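Local coordinates for protein transcriptional regulator (Rhodococcus sp., PDB 2O0Y) that probably binds DNA as an IclR-family transcription factor, pairing a helix-turn-helix domain with a C-terminal domain of the GAF clan, at residues K155-A169 with L182-Q195. Numbering follows the deposited sequence.
Sequences KILLLAAPELIDDVA and LREKVEDGRERGYQ
Val-186 is wedged between Ile-165 and the Leu-158/Leu-159 pair: its CG2 meets Ile-165 CD1 at 3.8 Å and Leu-158 CB, while CG1 lies against Leu-159 CD2. One helical turn earlier, with its CG anti to the backbone N (chi1 -168°), Leu-182 sets CD2 among Val-168, Leu-158 and Ile-165 and CD1 on Lys-155 CG. This packing shows how a helical excursion closes on itself in the GAF-like C-terminal domain of IclR regulators: helix 178-192 folds back over helices 152-157 and 165-171, then runs into strand 195-198, outermost within this chain in the six-stranded antiparallel sheet. There the Gln-195 amide lies beside Lys-155 CB, its NE2 donating to Lys-185 O (2.9 Å) from above the carbonyl plane and to a water that also bonds Lys-155 O and Val-186 O. A leucine in its place would probably leave that water without its donor and Lys-185 O with one bond fewer. Lys-155 NZ lies near the like-charged Lys-185 NZ, a closeness its salt bridge to Glu-200 probably offsets. Toward solvent the contact thins: Arg-183 NH2 reaches Asp-166 OD1 (2.7 Å) within the guanidinium plane yet 61° out of the carboxylate's, Ile-165 CG2 sits over the rim of one guanidinium face, and NE holds a water bonded to Pro-162 O.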
loop_
_atom_site.group_PDB
_atom_site.type_symbol
_atom_site.label_atom_id
_atom_site.label_comp_id
_atom_site.label_asym_id
_atom_site.label_seq_id
_atom_site.Cartn_x
_atom_site.Cartn_y
_atom_site.Cartn_z
ATOM N N LYS B 155 6.226 9.536 -20.309
ATOM C CA LYS B 155 6.581 8.592 -21.368
ATOM C C LYS B 155 7.717 7.623 -20.988
ATOM O O LYS B 155 7.796 6.528 -21.517
ATOM C CB LYS B 155 6.903 9.343 -22.664
ATOM C CG LYS B 155 5.623 9.861 -23.352
ATOM C CD LYS B 155 5.930 10.785 -24.564
ATOM C CE LYS B 155 5.810 12.282 -24.219
ATOM N NZ LYS B 155 4.367 12.775 -24.070
ATOM N N ILE B 156 8.599 8.027 -20.078
ATOM C CA ILE B 156 9.625 7.104 -19.568
ATOM C C ILE B 156 8.937 6.064 -18.672
ATOM O O ILE B 156 9.146 4.884 -18.848
ATOM C CB ILE B 156 10.768 7.832 -18.815
ATOM C CG1 ILE B 156 11.634 8.665 -19.802
ATOM C CG2 ILE B 156 11.627 6.829 -17.992
ATOM C CD1 ILE B 156 12.483 7.811 -20.752
ATOM N N LEU B 157 8.063 6.493 -17.755
ATOM C CA LEU B 157 7.365 5.529 -16.886
ATOM C C LEU B 157 6.537 4.552 -17.690
ATOM O O LEU B 157 6.384 3.409 -17.276
ATOM C CB LEU B 157 6.481 6.243 -15.865
ATOM C CG LEU B 157 7.311 7.082 -14.886
ATOM C CD1 LEU B 157 6.393 8.054 -14.136
ATOM C CD2 LEU B 157 8.052 6.131 -13.908
ATOM N N LEU B 158 5.994 4.983 -18.833
ATOM C CA LEU B 158 5.111 4.092 -19.607
ATOM C C LEU B 158 5.911 3.042 -20.351
ATOM O O LEU B 158 5.327 2.174 -20.981
ATOM C CB LEU B 158 4.242 4.868 -20.606
ATOM C CG LEU B 158 3.106 5.651 -19.954
ATOM C CD1 LEU B 158 2.497 6.686 -20.937
ATOM C CD2 LEU B 158 2.037 4.672 -19.385
ATOM N N LEU B 159 7.248 3.122 -20.285
ATOM C CA LEU B 159 8.130 2.080 -20.854
ATOM C C LEU B 159 7.870 0.771 -20.159
ATOM O O LEU B 159 7.945 -0.292 -20.792
ATOM C CB LEU B 159 9.613 2.419 -20.678
ATOM C CG LEU B 159 10.250 3.530 -21.511
ATOM C CD1 LEU B 159 11.707 3.770 -21.079
ATOM C CD2 LEU B 159 10.210 3.210 -22.985
ATOM N N ALA B 160 7.604 0.824 -18.850
ATOM C CA ALA B 160 7.277 -0.410 -18.126
ATOM C C ALA B 160 5.791 -0.802 -18.183
ATOM O O ALA B 160 5.416 -1.846 -17.692
ATOM C CB ALA B 160 7.783 -0.352 -16.666
ATOM N N ALA B 161 4.938 0.023 -18.777
ATOM C CA ALA B 161 3.513 -0.255 -18.730
ATOM C C ALA B 161 2.805 0.065 -20.029
ATOM O O ALA B 161 1.912 0.901 -20.025
ATOM C CB ALA B 161 2.855 0.486 -17.573
ATOM N N PRO B 162 3.132 -0.659 -21.125
ATOM C CA PRO B 162 2.466 -0.403 -22.393
ATOM C C PRO B 162 0.981 -0.762 -22.329
ATOM O O PRO B 162 0.199 -0.220 -23.101
ATOM C CB PRO B 162 3.173 -1.355 -23.367
ATOM C CG PRO B 162 3.666 -2.458 -22.505
ATOM C CD PRO B 162 4.091 -1.775 -21.235
ATOM N N GLU B 163 0.591 -1.626 -21.390
ATOM C CA GLU B 163 -0.823 -2.042 -21.296
ATOM C C GLU B 163 -1.710 -0.898 -20.783
ATOM O O GLU B 163 -2.944 -0.967 -20.887
ATOM C CB GLU B 163 -0.987 -3.274 -20.407
ATOM C CG GLU B 163 -0.970 -3.007 -18.888
ATOM C CD GLU B 163 0.405 -2.821 -18.336
ATOM O OE1 GLU B 163 1.384 -3.120 -19.074
ATOM O OE2 GLU B 163 0.504 -2.359 -17.160
ATOM N N LEU B 164 -1.074 0.150 -20.252
ATOM C CA LEU B 164 -1.794 1.287 -19.697
ATOM C C LEU B 164 -1.917 2.476 -20.643
ATOM O O LEU B 164 -2.620 3.436 -20.337
ATOM C CB LEU B 164 -1.154 1.739 -18.382
ATOM C CG LEU B 164 -1.325 0.792 -17.186
ATOM C CD1 LEU B 164 -0.937 1.516 -15.926
ATOM C CD2 LEU B 164 -2.739 0.273 -17.070
ATOM N N ILE B 165 -1.243 2.416 -21.786
ATOM C CA ILE B 165 -1.181 3.572 -22.681
ATOM C C ILE B 165 -2.586 4.055 -23.129
ATOM O O ILE B 165 -2.911 5.249 -23.031
ATOM C CB ILE B 165 -0.184 3.324 -23.844
ATOM C CG1 ILE B 165 1.259 3.499 -23.308
ATOM C CG2 ILE B 165 -0.434 4.291 -24.992
ATOM C CD1 ILE B 165 2.363 3.253 -24.326
ATOM N N ASP B 166 -3.430 3.124 -23.554
ATOM C CA ASP B 166 -4.776 3.487 -24.001
ATOM C C ASP B 166 -5.559 4.256 -22.931
ATOM O O ASP B 166 -6.191 5.272 -23.231
ATOM C CB ASP B 166 -5.556 2.249 -24.438
ATOM C CG ASP B 166 -5.243 1.824 -25.864
ATOM O OD1 ASP B 166 -4.737 2.650 -26.655
ATOM O OD2 ASP B 166 -5.521 0.653 -26.206
ATOM N N ASP B 167 -5.509 3.770 -21.689
ATOM C CA ASP B 167 -6.289 4.368 -20.616
ATOM C C ASP B 167 -5.761 5.754 -20.260
ATOM O O ASP B 167 -6.542 6.691 -20.060
ATOM C CB ASP B 167 -6.323 3.458 -19.385
ATOM C CG ASP B 167 -7.044 2.142 -19.641
ATOM O OD1 ASP B 167 -7.974 2.053 -20.505
ATOM O OD2 ASP B 167 -6.666 1.177 -18.946
ATOM N N VAL B 168 -4.438 5.884 -20.195
ATOM C CA VAL B 168 -3.763 7.168 -20.009
ATOM C C VAL B 168 -4.168 8.128 -21.134
ATOM O O VAL B 168 -4.365 9.318 -20.895
ATOM C CB VAL B 168 -2.222 6.976 -19.991
ATOM C CG1 VAL B 168 -1.469 8.287 -20.220
ATOM C CG2 VAL B 168 -1.778 6.331 -18.679
ATOM N N ALA B 169 -4.303 7.598 -22.350
ATOM C CA ALA B 169 -4.627 8.416 -23.524
ATOM C C ALA B 169 -6.071 8.919 -23.457
ATOM O O ALA B 169 -6.350 10.047 -23.856
ATOM C CB ALA B 169 -4.401 7.631 -24.818
ATOM N N LEU B 182 0.788 8.746 -28.570
ATOM C CA LEU B 182 1.454 8.430 -27.330
ATOM C C LEU B 182 2.254 7.118 -27.382
ATOM O O LEU B 182 3.412 7.097 -26.987
ATOM C CB LEU B 182 0.449 8.423 -26.179
ATOM C CG LEU B 182 1.009 8.395 -24.748
ATOM C CD1 LEU B 182 1.980 9.568 -24.453
ATOM C CD2 LEU B 182 -0.110 8.393 -23.737
ATOM N N ARG B 183 1.651 6.043 -27.892
ATOM C CA ARG B 183 2.328 4.742 -28.053
ATOM C C ARG B 183 3.630 4.857 -28.875
ATOM O O ARG B 183 4.637 4.204 -28.560
ATOM C CB ARG B 183 1.375 3.721 -28.698
ATOM C CG ARG B 183 1.839 2.253 -28.651
ATOM C CD ARG B 183 0.769 1.277 -29.184
ATOM N NE ARG B 183 -0.284 1.127 -28.183
ATOM C CZ ARG B 183 -1.482 1.705 -28.238
ATOM N NH1 ARG B 183 -1.831 2.460 -29.277
ATOM N NH2 ARG B 183 -2.337 1.513 -27.246
ATOM N N GLU B 184 3.610 5.696 -29.910
ATOM C CA GLU B 184 4.759 5.831 -30.808
ATOM C C GLU B 184 5.880 6.626 -30.135
ATOM O O GLU B 184 7.047 6.238 -30.201
ATOM C CB GLU B 184 4.360 6.439 -32.165
ATOM C CG GLU B 184 3.419 5.539 -33.019
ATOM C CD GLU B 184 3.335 5.953 -34.505
ATOM O OE1 GLU B 184 4.016 6.940 -34.888
ATOM O OE2 GLU B 184 2.594 5.289 -35.295
ATOM N N LYS B 185 5.518 7.701 -29.439
ATOM C CA LYS B 185 6.507 8.497 -28.720
ATOM C C LYS B 185 7.160 7.670 -27.588
ATOM O O LYS B 185 8.373 7.761 -27.384
ATOM C CB LYS B 185 5.886 9.779 -28.189
ATOM C CG LYS B 185 5.288 10.690 -29.293
ATOM C CD LYS B 185 4.554 11.924 -28.691
ATOM C CE LYS B 185 3.505 11.522 -27.628
ATOM N NZ LYS B 185 2.919 12.645 -26.820
ATOM N N VAL B 186 6.377 6.845 -26.872
ATOM C CA VAL B 186 6.967 5.993 -25.831
ATOM C C VAL B 186 8.039 5.081 -26.458
ATOM O O VAL B 186 9.114 4.907 -25.914
ATOM C CB VAL B 186 5.912 5.154 -25.052
ATOM C CG1 VAL B 186 6.602 4.218 -24.084
ATOM C CG2 VAL B 186 4.896 6.058 -24.314
ATOM N N GLU B 187 7.732 4.503 -27.605
ATOM C CA GLU B 187 8.689 3.665 -28.334
ATOM C C GLU B 187 9.983 4.365 -28.788
ATOM O O GLU B 187 11.070 3.784 -28.705
ATOM C CB GLU B 187 8.006 3.017 -29.557
ATOM C CG GLU B 187 7.802 1.542 -29.379
ATOM C CD GLU B 187 9.104 0.819 -29.072
ATOM O OE1 GLU B 187 10.006 0.822 -29.962
ATOM O OE2 GLU B 187 9.217 0.261 -27.945
ATOM N N ASP B 188 9.841 5.571 -29.327
ATOM C CA ASP B 188 10.968 6.456 -29.650
ATOM C C ASP B 188 11.874 6.664 -28.415
ATOM O O ASP B 188 13.092 6.633 -28.513
ATOM C CB ASP B 188 10.441 7.811 -30.092
ATOM C CG ASP B 188 9.575 7.739 -31.344
ATOM O OD1 ASP B 188 9.261 6.629 -31.824
ATOM O OD2 ASP B 188 9.205 8.815 -31.851
ATOM N N GLY B 189 11.275 6.849 -27.247
ATOM C CA GLY B 189 12.073 6.918 -26.023
ATOM C C GLY B 189 12.850 5.639 -25.733
ATOM O O GLY B 189 13.946 5.685 -25.181
ATOM N N ARG B 190 12.273 4.483 -26.065
ATOM C CA ARG B 190 12.915 3.210 -25.732
ATOM C C ARG B 190 14.194 3.043 -26.577
ATOM O O ARG B 190 15.247 2.659 -26.073
ATOM C CB ARG B 190 11.931 2.056 -25.935
ATOM C CG ARG B 190 12.415 0.705 -25.479
ATOM C CD ARG B 190 11.356 -0.401 -25.719
ATOM N NE ARG B 190 10.531 -0.601 -24.521
ATOM C CZ ARG B 190 9.260 -0.227 -24.398
ATOM N NH1 ARG B 190 8.616 0.369 -25.410
ATOM N NH2 ARG B 190 8.624 -0.470 -23.265
ATOM N N GLU B 191 14.073 3.389 -27.851
ATOM C CA GLU B 191 15.172 3.360 -28.823
ATOM C C GLU B 191 16.295 4.313 -28.449
ATOM O O GLU B 191 17.437 3.902 -28.365
ATOM C CB GLU B 191 14.665 3.705 -30.229
ATOM C CG GLU B 191 13.179 3.416 -30.473
ATOM C CD GLU B 191 12.841 3.078 -31.920
ATOM O OE1 GLU B 191 13.077 3.934 -32.819
ATOM O OE2 GLU B 191 12.318 1.952 -32.155
ATOM N N ARG B 192 15.954 5.578 -28.198
ATOM C CA ARG B 192 16.939 6.632 -27.876
ATOM C C ARG B 192 17.562 6.531 -26.476
ATOM O O ARG B 192 18.738 6.872 -26.294
ATOM C CB ARG B 192 16.269 7.987 -28.002
ATOM C CG ARG B 192 17.213 9.165 -27.962
ATOM C CD ARG B 192 16.443 10.406 -28.296
ATOM N NE ARG B 192 15.197 10.366 -27.546
ATOM C CZ ARG B 192 13.996 10.218 -28.096
ATOM N NH1 ARG B 192 13.882 10.146 -29.435
ATOM N NH2 ARG B 192 12.916 10.176 -27.304
ATOM N N GLY B 193 16.761 6.103 -25.502
ATOM C CA GLY B 193 17.223 5.906 -24.126
ATOM C C GLY B 193 16.798 7.023 -23.197
ATOM O O GLY B 193 17.102 6.998 -22.009
ATOM N N TYR B 194 16.108 8.019 -23.749
ATOM C CA TYR B 194 15.603 9.127 -22.954
ATOM C C TYR B 194 14.501 9.861 -23.692
ATOM O O TYR B 194 14.266 9.632 -24.883
ATOM C CB TYR B 194 16.744 10.097 -22.571
ATOM C CG TYR B 194 17.430 10.724 -23.749
ATOM C CD1 TYR B 194 18.568 10.142 -24.309
ATOM C CD2 TYR B 194 16.936 11.899 -24.320
ATOM C CE1 TYR B 194 19.188 10.731 -25.457
ATOM C CE2 TYR B 194 17.567 12.502 -25.461
ATOM C CZ TYR B 194 18.678 11.920 -25.994
ATOM O OH TYR B 194 19.288 12.509 -27.088
ATOM N N GLN B 195 13.828 10.738 -22.963
ATOM C CA GLN B 195 12.796 11.617 -23.522
ATOM C C GLN B 195 13.185 13.072 -23.307
ATOM O O GLN B 195 13.543 13.449 -22.214
ATOM C CB GLN B 195 11.459 11.366 -22.813
ATOM C CG GLN B 195 10.773 10.044 -23.206
ATOM C CD GLN B 195 10.060 10.139 -24.501
ATOM O OE1 GLN B 195 9.956 11.218 -25.050
ATOM N NE2 GLN B 195 9.542 9.007 -25.006
HETATM O O HOH W 1 9.621 6.569 -23.482
HETATM O O HOH W 2 0.485 -0.054 -26.020
#